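Local coordinates for protein homoprotocatechuate 2,3-dioxygenase (PDB 4Z6M) that probably cleaves the aromatic ring of homoprotocatechuate with molecular oxygen, using an iron(II) ion held by a facial triad of two histidines and one carboxylate, at residues G338-R343 / G349-Q354. The protein carries 1 engineered substitution. Residues are numbered along the deposited sequence; the frame is centred on the assembly and turned at random.
Sequences GFSFTR and GSYHGQ
Phe-339 and His-352 run side by side on one face of a short beta hairpin, as a non-hydrogen-bonded antiparallel pair. With Phe-339 CG anti to its own nitrogen (chi1 177°), the phenyl ring leans along the partner strand, and its CD1-CE1 side comes over one face of the imidazole, CE1 lying 3.5 Å from His-352 CE1. The ring planes meet obliquely at 57°. Ser-350 continues this face, its CB 3.7 Å from Phe-339 CE1. In the connecting loop, the Glu-347 carboxylate is hydrogen-bonded to His-352 NE2, which should restrict how the imidazole can turn; the Glu-347 carbonyl bonds Ser-350 OG. On the face of Ser-340 and Tyr-351, in one of two serine conformers, the hydroxyl sits at the edge of the phenol ring, near its plane, with OG 3.3 Å from Tyr-351 CD2; this conformer also donates to a water that bridges to Gln-354 O. The backbones of Ser-340 and Tyr-351, a hydrogen-bonded antiparallel pair, exchange two bonds, Ser-340 N to Tyr-351 O (3.0 Å) and Tyr-351 N to Ser-340 O (2.8 Å), and Gly-353 N adds a third to Gly-338 O. Toward the loop, Thr-342 OG1 donates in the carbonyl plane, onto a lone pair of Gly-349 O, at 2.7 Å. The Arg-343 chain bends at chi3 (-66°); its NE forms a salt bridge with Asp-346, its NH1 another with Asp-239 of a second subunit. The hairpin of strands 339-340 and 351-352 follows helix 329-333, lies apart from the two large mixed sheets, and has Phe-339 O hydrogen-bonded to His-288 ND1, just beyond strand 283-286.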
loop_
_atom_site.group_PDB
_atom_site.type_symbol
_atom_site.label_atom_id
_atom_site.label_comp_id
_atom_site.label_asym_id
_atom_site.label_seq_id
_atom_site.Cartn_x
_atom_site.Cartn_y
_atom_site.Cartn_z
ATOM N N GLY A 338 -2.456 -23.328 30.638
ATOM C CA GLY A 338 -2.444 -21.906 30.326
ATOM C C GLY A 338 -3.827 -21.310 30.128
ATOM O O GLY A 338 -4.843 -22.008 30.109
ATOM N N PHE A 339 -3.843 -19.993 29.974
ATOM C CA PHE A 339 -5.069 -19.244 29.778
ATOM C C PHE A 339 -4.758 -17.984 29.001
ATOM O O PHE A 339 -3.757 -17.315 29.258
ATOM C CB PHE A 339 -5.677 -18.867 31.130
ATOM C CG PHE A 339 -6.912 -18.038 31.021
ATOM C CD1 PHE A 339 -8.132 -18.617 30.707
ATOM C CD2 PHE A 339 -6.855 -16.673 31.244
ATOM C CE1 PHE A 339 -9.270 -17.825 30.607
ATOM C CE2 PHE A 339 -7.989 -15.884 31.140
ATOM C CZ PHE A 339 -9.189 -16.469 30.820
ATOM N N SER A 340 -5.640 -17.630 28.073
ATOM C CA SER A 340 -5.668 -16.274 27.534
ATOM C C SER A 340 -7.082 -15.792 27.285
ATOM O O SER A 340 -8.016 -16.591 27.168
ATOM C CB SER A 340 -4.822 -16.158 26.255
ATOM O OG SER A 340 -5.457 -16.742 25.130
ATOM N N PHE A 341 -7.234 -14.473 27.199
ATOM C CA PHE A 341 -8.535 -13.847 26.981
ATOM C C PHE A 341 -8.500 -12.903 25.794
ATOM O O PHE A 341 -7.449 -12.375 25.430
ATOM C CB PHE A 341 -9.037 -13.123 28.239
ATOM C CG PHE A 341 -8.161 -11.981 28.701
ATOM C CD1 PHE A 341 -8.236 -10.750 28.095
ATOM C CD2 PHE A 341 -7.270 -12.150 29.734
ATOM C CE1 PHE A 341 -7.425 -9.702 28.492
ATOM C CE2 PHE A 341 -6.463 -11.114 30.140
ATOM C CZ PHE A 341 -6.551 -9.882 29.537
ATOM N N THR A 342 -9.681 -12.658 25.239
ATOM C CA THR A 342 -9.872 -11.595 24.247
ATOM C C THR A 342 -10.307 -10.302 24.933
ATOM O O THR A 342 -9.755 -9.243 24.689
ATOM C CB THR A 342 -10.885 -12.003 23.174
ATOM O OG1 THR A 342 -10.423 -13.180 22.486
ATOM C CG2 THR A 342 -11.065 -10.878 22.155
ATOM N N ARG A 343 -11.277 -10.428 25.836
ATOM C CA ARG A 343 -11.733 -9.320 26.649
ATOM C C ARG A 343 -11.566 -9.710 28.105
ATOM O O ARG A 343 -12.041 -10.766 28.529
ATOM C CB ARG A 343 -13.201 -9.023 26.367
ATOM C CG ARG A 343 -13.483 -8.502 24.971
ATOM C CD ARG A 343 -14.941 -8.663 24.562
ATOM N NE ARG A 343 -15.324 -10.056 24.426
ATOM C CZ ARG A 343 -15.161 -10.803 23.340
ATOM N NH1 ARG A 343 -14.638 -10.280 22.229
ATOM N NH2 ARG A 343 -15.502 -12.099 23.375
ATOM N N GLY A 349 -14.582 -15.989 24.075
ATOM C CA GLY A 349 -13.304 -15.605 23.474
ATOM C C GLY A 349 -12.062 -15.855 24.319
ATOM O O GLY A 349 -10.995 -15.320 24.035
ATOM N N SER A 350 -12.196 -16.668 25.359
ATOM C CA SER A 350 -11.049 -17.072 26.158
ATOM C C SER A 350 -10.654 -18.493 25.806
ATOM O O SER A 350 -11.447 -19.261 25.220
ATOM C CB SER A 350 -11.349 -16.949 27.658
ATOM O OG SER A 350 -12.259 -17.933 28.091
ATOM N N TYR A 351 -9.432 -18.832 26.184
ATOM C CA TYR A 351 -8.776 -20.081 25.781
ATOM C C TYR A 351 -8.171 -20.706 27.018
ATOM O O TYR A 351 -7.416 -20.060 27.724
ATOM C CB TYR A 351 -7.699 -19.808 24.695
ATOM C CG TYR A 351 -8.271 -19.074 23.507
ATOM C CD1 TYR A 351 -9.114 -19.725 22.602
ATOM C CD2 TYR A 351 -8.037 -17.729 23.322
ATOM C CE1 TYR A 351 -9.670 -19.058 21.538
ATOM C CE2 TYR A 351 -8.606 -17.042 22.272
ATOM C CZ TYR A 351 -9.414 -17.705 21.381
ATOM O OH TYR A 351 -9.975 -17.021 20.328
ATOM N N HIS A 352 -8.530 -21.957 27.282
ATOM C CA HIS A 352 -8.040 -22.714 28.421
ATOM C C HIS A 352 -7.248 -23.917 27.948
ATOM O O HIS A 352 -7.805 -24.807 27.303
ATOM C CB HIS A 352 -9.220 -23.255 29.227
ATOM C CG HIS A 352 -10.098 -22.202 29.795
ATOM N ND1 HIS A 352 -9.942 -21.729 31.077
ATOM C CD2 HIS A 352 -11.157 -21.542 29.270
ATOM C CE1 HIS A 352 -10.860 -20.811 31.318
ATOM N NE2 HIS A 352 -11.609 -20.677 30.235
ATOM N N GLY A 353 -5.967 -23.961 28.298
ATOM C CA GLY A 353 -5.145 -25.123 27.991
ATOM C C GLY A 353 -4.881 -25.323 26.507
ATOM O O GLY A 353 -4.556 -26.416 26.075
ATOM N N GLN A 354 -5.008 -24.249 25.729
ATOM C CA GLN A 354 -4.792 -24.311 24.296
ATOM C C GLN A 354 -4.451 -22.929 23.789
ATOM O O GLN A 354 -4.545 -21.952 24.532
ATOM C CB GLN A 354 -6.020 -24.877 23.587
ATOM C CG GLN A 354 -7.331 -24.169 23.857
ATOM C CD GLN A 354 -8.522 -24.964 23.327
ATOM O OE1 GLN A 354 -8.389 -25.790 22.423
ATOM N NE2 GLN A 354 -9.687 -24.715 23.888
HETATM O O HOH W 1 -4.195 -19.178 24.625
#